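Local coordinates for protein phiAB6 tailspike (Unidentified phage, PDB 5JS4) that probably binds and fragments the exopolysaccharide of Acinetobacter baumannii as a trimeric beta-helical phage tailspike, at residues A261-Y266 and G282-K287; Q226-D229 and I234-S237; N374-K379 and F385-A390. All blocks are in the same frame, centred on the assembly; numbering follows the deposited sequence.

Contact 1: A261-Y266 and G282-K287; sequences AAFQAY and GRYILK
Phe263, Tyr284 and Leu286 meet because each carries its CG opposite the carbonyl carbon and next to its own backbone N, with chi1 at -84° for Phe263. From helix 260-268 this setting extends the Phe263 ring toward strand 282-286, where Tyr284 and Leu286, two residues apart, reach back toward the helix. The ring of Phe263 is met in two ways. One methyl of Leu286 sits over the centre of one face, CD2 lying 4.0 Å from the ring centroid and close to the normal, a CH-pi contact; the same CD2 is 3.9 Å from Phe263 CD1. The other meeting is at the rim, where Phe263 CE1 comes to 3.8 Å from Tyr284 CD2 and Phe263 CZ to 3.8 Å from Tyr284 CB. The two rings form an offset edge-to-face pair, the edge of Phe263 directed at the face of Tyr284, with planes at 68° and centroids 5.8 Å apart. Phe263 is thus gripped at face and edge by neighbours on a single strand, and no hydrogen bond crosses between 261-266 and 282-287. The polar end of Tyr284 is satisfied beyond them: its OH bonds to OD1 of Asp247 and to the backbone N of Gly279, which would fix the far end of the ring that receives Phe263. Val246, Leu276, Leu278 and Phe330 pack further round Phe263, and Phe330 also touches Leu286, so the aromatic group is buried in an apolar cluster. A short helix laid against the first parallel strands in this way is consistent with the N-terminal cap that closes the hydrophobic core of a pectate lyase-like right-handed beta-helix.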
loop_
_atom_site.group_PDB
_atom_site.type_symbol
_atom_site.label_atom_id
_atom_site.label_comp_id
_atom_site.label_asym_id
_atom_site.label_seq_id
_atom_site.Cartn_x
_atom_site.Cartn_y
_atom_site.Cartn_z
ATOM N N ALA A 261 -30.835 1.257 33.588
ATOM C CA ALA A 261 -32.136 0.596 33.450
ATOM C C ALA A 261 -32.840 1.013 32.158
ATOM O O ALA A 261 -33.449 0.185 31.484
ATOM C CB ALA A 261 -33.020 0.885 34.657
ATOM N N ALA A 262 -32.745 2.296 31.815
ATOM C CA ALA A 262 -33.326 2.812 30.572
ATOM C C ALA A 262 -32.652 2.194 29.345
ATOM O O ALA A 262 -33.326 1.812 28.384
ATOM C CB ALA A 262 -33.217 4.330 30.526
ATOM N N PHE A 263 -31.325 2.100 29.385
ATOM C CA PHE A 263 -30.562 1.453 28.313
ATOM C C PHE A 263 -30.988 -0.005 28.163
ATOM O O PHE A 263 -31.190 -0.484 27.048
ATOM C CB PHE A 263 -29.051 1.531 28.574
ATOM C CG PHE A 263 -28.411 2.821 28.122
ATOM C CD1 PHE A 263 -28.825 4.045 28.634
ATOM C CD2 PHE A 263 -27.365 2.807 27.205
ATOM C CE1 PHE A 263 -28.231 5.228 28.226
ATOM C CE2 PHE A 263 -26.764 3.988 26.795
ATOM C CZ PHE A 263 -27.196 5.199 27.309
ATOM N N GLN A 264 -31.136 -0.708 29.284
ATOM C CA GLN A 264 -31.558 -2.105 29.237
ATOM C C GLN A 264 -32.980 -2.256 28.699
ATOM O O GLN A 264 -33.258 -3.168 27.919
ATOM C CB GLN A 264 -31.447 -2.768 30.613
ATOM C CG GLN A 264 -31.495 -4.287 30.544
ATOM C CD GLN A 264 -30.371 -4.842 29.693
ATOM O OE1 GLN A 264 -29.201 -4.688 30.037
ATOM N NE2 GLN A 264 -30.714 -5.471 28.568
ATOM N N ALA A 265 -33.873 -1.359 29.114
ATOM C CA ALA A 265 -35.252 -1.359 28.627
ATOM C C ALA A 265 -35.295 -1.184 27.112
ATOM O O ALA A 265 -36.068 -1.848 26.421
ATOM C CB ALA A 265 -36.056 -0.266 29.312
ATOM N N TYR A 266 -34.452 -0.293 26.599
ATOM C CA TYR A 266 -34.327 -0.100 25.157
ATOM C C TYR A 266 -33.974 -1.414 24.459
ATOM O O TYR A 266 -34.599 -1.790 23.466
ATOM C CB TYR A 266 -33.254 0.948 24.853
ATOM C CG TYR A 266 -33.077 1.222 23.378
ATOM C CD1 TYR A 266 -32.424 0.312 22.553
ATOM C CD2 TYR A 266 -33.566 2.391 22.806
ATOM C CE1 TYR A 266 -32.274 0.552 21.203
ATOM C CE2 TYR A 266 -33.410 2.646 21.458
ATOM C CZ TYR A 266 -32.763 1.720 20.662
ATOM O OH TYR A 266 -32.603 1.964 19.325
ATOM N N GLY A 282 -26.634 14.714 25.593
ATOM C CA GLY A 282 -26.627 14.078 26.896
ATOM C C GLY A 282 -25.334 13.406 27.285
ATOM O O GLY A 282 -24.652 12.800 26.457
ATOM N N ARG A 283 -25.010 13.529 28.566
ATOM C CA ARG A 283 -23.921 12.806 29.187
ATOM C C ARG A 283 -24.574 11.684 29.988
ATOM O O ARG A 283 -25.079 11.905 31.094
ATOM C CB ARG A 283 -23.117 13.748 30.078
ATOM C CG ARG A 283 -21.912 13.110 30.738
ATOM C CD ARG A 283 -20.938 14.170 31.220
ATOM N NE ARG A 283 -19.728 13.587 31.790
ATOM C CZ ARG A 283 -18.612 14.262 32.055
ATOM N NH1 ARG A 283 -18.524 15.565 31.802
ATOM N NH2 ARG A 283 -17.570 13.623 32.577
ATOM N N TYR A 284 -24.597 10.492 29.399
ATOM C CA TYR A 284 -25.372 9.374 29.928
ATOM C C TYR A 284 -24.561 8.547 30.919
ATOM O O TYR A 284 -23.615 7.857 30.537
ATOM C CB TYR A 284 -25.870 8.488 28.782
ATOM C CG TYR A 284 -26.882 9.156 27.870
ATOM C CD1 TYR A 284 -26.476 9.878 26.752
ATOM C CD2 TYR A 284 -28.248 9.054 28.121
ATOM C CE1 TYR A 284 -27.399 10.484 25.913
ATOM C CE2 TYR A 284 -29.179 9.654 27.289
ATOM C CZ TYR A 284 -28.755 10.366 26.187
ATOM O OH TYR A 284 -29.683 10.961 25.360
ATOM N N ILE A 285 -24.942 8.620 32.193
ATOM C CA ILE A 285 -24.252 7.883 33.247
ATOM C C ILE A 285 -24.740 6.438 33.289
ATOM O O ILE A 285 -25.947 6.181 33.263
ATOM C CB ILE A 285 -24.474 8.523 34.637
ATOM C CG1 ILE A 285 -24.085 10.008 34.640
ATOM C CG2 ILE A 285 -23.709 7.765 35.716
ATOM C CD1 ILE A 285 -22.674 10.308 34.179
ATOM N N LEU A 286 -23.792 5.505 33.351
ATOM C CA LEU A 286 -24.092 4.088 33.532
ATOM C C LEU A 286 -23.366 3.573 34.767
ATOM O O LEU A 286 -22.139 3.638 34.834
ATOM C CB LEU A 286 -23.653 3.283 32.310
ATOM C CG LEU A 286 -24.374 3.609 31.001
ATOM C CD1 LEU A 286 -23.719 2.863 29.853
ATOM C CD2 LEU A 286 -25.853 3.264 31.082
ATOM N N LYS A 287 -24.127 3.073 35.740
ATOM C CA LYS A 287 -23.557 2.505 36.972
ATOM C C LYS A 287 -23.692 0.983 37.035
ATOM O O LYS A 287 -23.219 0.350 37.982
ATOM C CB LYS A 287 -24.224 3.128 38.199
ATOM C CG LYS A 287 -24.092 4.638 38.267
ATOM C CD LYS A 287 -24.588 5.190 39.592
ATOM C CE LYS A 287 -24.520 6.707 39.601
ATOM N NZ LYS A 287 -24.985 7.283 40.892
#

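Contact 2: Q226-D229 and I234-S237; sequences QIFD and ITQS
A small antiparallel beta hairpin, strands 228-229 and 234-235, runs straight into helix 236-239, and Phe228 faces Thr235 at its non-hydrogen-bonded pair. Asp229 and Ile234 form the hydrogen-bonded pair next to it. Here the N of Asp229 donates to the O of Ile234 at 2.9 Å. The second backbone bond, from Gln236 N to Ile227 O at 2.8 Å, ties the first residue of the helix back to the residue before the hairpin. The O of Ile227 also receives the CA-H of Thr235, with a CA to O distance of 3.2 Å. Thr235 stands at the N-cap, and its side chain does two jobs: OG1 makes a weak hydrogen bond to the N of Val238, while CG2, opposite the carbonyl carbon, lies over one face of the Phe228 ring. That methyl is displaced toward the rim, with CG2 3.5 Å from Phe228 CE2 and 3.9 Å from the ring centroid, a CH-pi contact. Asp229 OD2 and Gln236 OE1 both accept from ND2 of Asn240 of the second subunit, and Ile227 and Gln236 pack on their counterparts in the third. The chemistry is therefore divided: backbone bonds and one methyl-ring contact hold the strand pair and the start of the helix together, whereas the carboxylate and the amide are each shared, OD2 and OE1 reaching across the trimer interface while Asp229 OD1 is held by Thr231 N and Gln236 NE2 by Asn240 OD1 of the same chain; a negative Asp229 would probably strengthen its bond to the neighbouring Asn240.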
loop_
_atom_site.group_PDB
_atom_site.type_symbol
_atom_site.label_atom_id
_atom_site.label_comp_id
_atom_site.label_asym_id
_atom_site.label_seq_id
_atom_site.Cartn_x
_atom_site.Cartn_y
_atom_site.Cartn_z
ATOM N N GLN A 226 -53.908 9.995 18.740
ATOM C CA GLN A 226 -55.064 10.835 18.417
ATOM C C GLN A 226 -54.656 12.195 17.843
ATOM O O GLN A 226 -55.495 13.086 17.691
ATOM C CB GLN A 226 -55.918 11.038 19.674
ATOM C CG GLN A 226 -56.547 9.759 20.202
ATOM C CD GLN A 226 -57.577 9.176 19.252
ATOM O OE1 GLN A 226 -58.404 9.902 18.698
ATOM N NE2 GLN A 226 -57.536 7.864 19.062
ATOM N N ILE A 227 -53.371 12.344 17.526
ATOM C CA ILE A 227 -52.829 13.568 16.935
ATOM C C ILE A 227 -52.346 13.218 15.535
ATOM O O ILE A 227 -51.706 12.186 15.347
ATOM C CB ILE A 227 -51.645 14.109 17.769
ATOM C CG1 ILE A 227 -52.085 14.437 19.205
ATOM C CG2 ILE A 227 -51.010 15.321 17.097
ATOM C CD1 ILE A 227 -53.004 15.633 19.340
ATOM N N PHE A 228 -52.639 14.078 14.562
ATOM C CA PHE A 228 -52.371 13.774 13.157
ATOM C C PHE A 228 -51.511 14.832 12.481
ATOM O O PHE A 228 -51.660 16.023 12.745
ATOM C CB PHE A 228 -53.693 13.636 12.396
ATOM C CG PHE A 228 -54.447 12.377 12.720
ATOM C CD1 PHE A 228 -55.237 12.297 13.860
ATOM C CD2 PHE A 228 -54.362 11.270 11.886
ATOM C CE1 PHE A 228 -55.930 11.134 14.161
ATOM C CE2 PHE A 228 -55.054 10.107 12.180
ATOM C CZ PHE A 228 -55.839 10.039 13.320
ATOM N N ASP A 229 -50.606 14.385 11.613
ATOM C CA ASP A 229 -49.894 15.279 10.709
ATOM C C ASP A 229 -50.624 15.234 9.369
ATOM O O ASP A 229 -50.525 14.252 8.633
ATOM C CB ASP A 229 -48.420 14.867 10.575
ATOM C CG ASP A 229 -47.574 15.938 9.907
ATOM O OD1 ASP A 229 -48.092 16.610 8.991
ATOM O OD2 ASP A 229 -46.394 16.116 10.296
ATOM N N ILE A 234 -51.253 10.728 8.734
ATOM C CA ILE A 234 -50.868 9.662 9.652
ATOM C C ILE A 234 -50.783 10.246 11.049
ATOM O O ILE A 234 -50.670 11.463 11.216
ATOM C CB ILE A 234 -49.508 9.032 9.281
ATOM C CG1 ILE A 234 -48.377 10.055 9.460
ATOM C CG2 ILE A 234 -49.558 8.464 7.868
ATOM C CD1 ILE A 234 -47.005 9.542 9.092
ATOM N N THR A 235 -50.827 9.378 12.051
ATOM C CA THR A 235 -50.730 9.822 13.434
ATOM C C THR A 235 -49.296 10.176 13.806
ATOM O O THR A 235 -48.338 9.669 13.215
ATOM C CB THR A 235 -51.211 8.746 14.421
ATOM O OG1 THR A 235 -50.391 7.580 14.291
ATOM C CG2 THR A 235 -52.669 8.392 14.167
ATOM N N GLN A 236 -49.157 11.039 14.805
ATOM C CA GLN A 236 -47.851 11.334 15.377
ATOM C C GLN A 236 -47.201 10.064 15.939
ATOM O O GLN A 236 -45.974 9.940 15.937
ATOM C CB GLN A 236 -47.975 12.403 16.465
ATOM C CG GLN A 236 -46.644 12.881 17.028
ATOM C CD GLN A 236 -45.797 13.585 15.985
ATOM O OE1 GLN A 236 -46.307 14.391 15.209
ATOM N NE2 GLN A 236 -44.503 13.281 15.956
ATOM N N SER A 237 -48.023 9.122 16.404
ATOM C CA SER A 237 -47.526 7.828 16.876
ATOM C C SER A 237 -46.645 7.146 15.826
ATOM O O SER A 237 -45.579 6.626 16.148
ATOM C CB SER A 237 -48.688 6.906 17.257
ATOM O OG SER A 237 -48.205 5.694 17.808
#

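Contact 3: N374-K379 and F385-A390; sequences NQIVVK and FNFTNA
Strand 374-379, turning a corner at 375 and 376, and strand 381-393, with its corner at 389, face each other across the interior, their CA atoms 10.4 Å apart from Ile376 to Phe387 and 9.8 Å from Val378 to Phe385. They lie on different faces of the parallel beta-helix, so no hydrogen bond passes between 374-379 and 385-390, and the gap is bridged by apolar side chains alone. Both phenylalanines have CG opposite the backbone N (chi1 -173° for Phe385, -167° for Phe387), a setting that carries the rings inward. Ile376 meets Phe387 at the ring edge, near its plane, with CG1 3.7 Å from CE2; its CD1 comes next, 4.2 Å from the same CE2. Val378 and Phe385 approach from opposite directions. Neighbouring strands thicken this core: Ile355 lies against Ile376, Ile364 against both phenylalanines, and Ile400 against Phe387. At the outer corner, Asn389 ND2 donates a hydrogen bond to Thr388 OG1, 2.7 Å, with OG1 in the amide plane. Inside, the Val378 contact rests on one branch, CG2, placed 3.9 Å from CZ of Phe385.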
loop_
_atom_site.group_PDB
_atom_site.type_symbol
_atom_site.label_atom_id
_atom_site.label_comp_id
_atom_site.label_asym_id
_atom_site.label_seq_id
_atom_site.Cartn_x
_atom_site.Cartn_y
_atom_site.Cartn_z
ATOM N N ASN A 374 -9.668 -2.499 29.300
ATOM C CA ASN A 374 -9.693 -2.791 27.877
ATOM C C ASN A 374 -10.813 -1.965 27.275
ATOM O O ASN A 374 -11.933 -1.976 27.781
ATOM C CB ASN A 374 -9.943 -4.281 27.616
ATOM C CG ASN A 374 -8.850 -5.171 28.180
ATOM O OD1 ASN A 374 -9.131 -6.194 28.811
ATOM N ND2 ASN A 374 -7.600 -4.798 27.950
ATOM N N GLN A 375 -10.524 -1.232 26.208
ATOM C CA GLN A 375 -11.548 -0.384 25.610
ATOM C C GLN A 375 -12.454 -1.212 24.702
ATOM O O GLN A 375 -13.665 -1.260 24.913
ATOM C CB GLN A 375 -10.916 0.821 24.915
ATOM C CG GLN A 375 -10.379 1.821 25.931
ATOM C CD GLN A 375 -9.562 2.943 25.330
ATOM O OE1 GLN A 375 -8.885 2.765 24.317
ATOM N NE2 GLN A 375 -9.601 4.107 25.968
ATOM N N ILE A 376 -11.863 -1.899 23.734
ATOM C CA ILE A 376 -12.600 -2.823 22.881
ATOM C C ILE A 376 -12.202 -4.247 23.246
ATOM O O ILE A 376 -11.036 -4.615 23.137
ATOM C CB ILE A 376 -12.300 -2.575 21.388
ATOM C CG1 ILE A 376 -12.677 -1.140 20.989
ATOM C CG2 ILE A 376 -13.018 -3.600 20.516
ATOM C CD1 ILE A 376 -14.162 -0.848 20.943
ATOM N N VAL A 377 -13.175 -5.037 23.690
ATOM C CA VAL A 377 -12.952 -6.438 24.014
ATOM C C VAL A 377 -13.572 -7.280 22.908
ATOM O O VAL A 377 -14.792 -7.355 22.788
ATOM C CB VAL A 377 -13.570 -6.812 25.377
ATOM C CG1 VAL A 377 -13.361 -8.291 25.684
ATOM C CG2 VAL A 377 -12.968 -5.954 26.479
ATOM N N VAL A 378 -12.724 -7.900 22.096
ATOM C CA VAL A 378 -13.187 -8.753 21.008
ATOM C C VAL A 378 -13.415 -10.153 21.552
ATOM O O VAL A 378 -12.523 -10.728 22.169
ATOM C CB VAL A 378 -12.163 -8.828 19.860
ATOM C CG1 VAL A 378 -12.692 -9.704 18.732
ATOM C CG2 VAL A 378 -11.831 -7.433 19.343
ATOM N N LYS A 379 -14.608 -10.693 21.321
ATOM C CA LYS A 379 -14.923 -12.059 21.725
ATOM C C LYS A 379 -14.712 -13.008 20.551
ATOM O O LYS A 379 -14.888 -12.629 19.387
ATOM C CB LYS A 379 -16.354 -12.152 22.263
ATOM C CG LYS A 379 -16.666 -11.192 23.409
ATOM C CD LYS A 379 -15.801 -11.403 24.646
ATOM C CE LYS A 379 -16.239 -12.616 25.449
ATOM N NZ LYS A 379 -15.393 -12.815 26.661
ATOM N N PHE A 385 -13.753 -8.267 10.206
ATOM C CA PHE A 385 -13.826 -7.325 11.320
ATOM C C PHE A 385 -13.150 -6.025 10.901
ATOM O O PHE A 385 -11.938 -5.989 10.705
ATOM C CB PHE A 385 -13.115 -7.935 12.532
ATOM C CG PHE A 385 -13.264 -7.147 13.808
ATOM C CD1 PHE A 385 -12.401 -6.097 14.102
ATOM C CD2 PHE A 385 -14.240 -7.484 14.740
ATOM C CE1 PHE A 385 -12.519 -5.391 15.288
ATOM C CE2 PHE A 385 -14.368 -6.775 15.926
ATOM C CZ PHE A 385 -13.506 -5.729 16.201
ATOM N N ASN A 386 -13.933 -4.960 10.763
ATOM C CA ASN A 386 -13.429 -3.698 10.237
ATOM C C ASN A 386 -13.513 -2.596 11.282
ATOM O O ASN A 386 -14.578 -2.337 11.841
ATOM C CB ASN A 386 -14.200 -3.325 8.978
ATOM C CG ASN A 386 -14.116 -4.399 7.913
ATOM O OD1 ASN A 386 -15.138 -4.911 7.445
ATOM N ND2 ASN A 386 -12.898 -4.767 7.543
ATOM N N PHE A 387 -12.372 -1.957 11.525
ATOM C CA PHE A 387 -12.192 -1.007 12.616
ATOM C C PHE A 387 -11.461 0.215 12.062
ATOM O O PHE A 387 -10.349 0.088 11.562
ATOM C CB PHE A 387 -11.356 -1.678 13.713
ATOM C CG PHE A 387 -11.343 -0.944 15.024
ATOM C CD1 PHE A 387 -10.563 0.188 15.202
ATOM C CD2 PHE A 387 -12.088 -1.411 16.096
ATOM C CE1 PHE A 387 -10.547 0.854 16.419
ATOM C CE2 PHE A 387 -12.072 -0.753 17.312
ATOM C CZ PHE A 387 -11.302 0.383 17.474
ATOM N N THR A 388 -12.077 1.392 12.138
ATOM C CA THR A 388 -11.440 2.596 11.598
ATOM C C THR A 388 -11.845 3.879 12.316
ATOM O O THR A 388 -12.929 3.969 12.885
ATOM C CB THR A 388 -11.716 2.747 10.079
ATOM O OG1 THR A 388 -10.822 3.719 9.515
ATOM C CG2 THR A 388 -13.172 3.155 9.806
ATOM N N ASN A 389 -10.958 4.870 12.264
ATOM C CA ASN A 389 -11.246 6.230 12.714
ATOM C C ASN A 389 -11.629 6.248 14.186
ATOM O O ASN A 389 -12.777 6.506 14.553
ATOM C CB ASN A 389 -12.322 6.899 11.845
ATOM C CG ASN A 389 -11.803 7.302 10.474
ATOM O OD1 ASN A 389 -11.817 8.487 10.106
ATOM N ND2 ASN A 389 -11.327 6.332 9.716
ATOM N N ALA A 390 -10.640 5.961 15.025
ATOM C CA ALA A 390 -10.852 5.825 16.453
ATOM C C ALA A 390 -9.773 6.570 17.214
ATOM O O ALA A 390 -8.591 6.470 16.883
ATOM C CB ALA A 390 -10.847 4.361 16.844
#

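Overall arrangement
Along the chain the order is contact 2, contact 1, contact 3, each closing before the next begins. Contact 2 lies in the N-terminal part ahead of the beta-helix, its centre 28 Å from that of contact 1 and 41 Å from that of contact 3; it is also the contact with the most partners in the other two subunits. Contacts 1 and 3, with centres 22 Å apart and nearest atoms about 12 Å apart, belong to one beta-helix: strands 282-286 and 381-393 are linked through successive parallel strands. Contact 1 packs an alpha helix at the start of the beta-helix, and contact 3 fills the interior further along, so the trio spans trimer contact, beta-helix start and core of the spike.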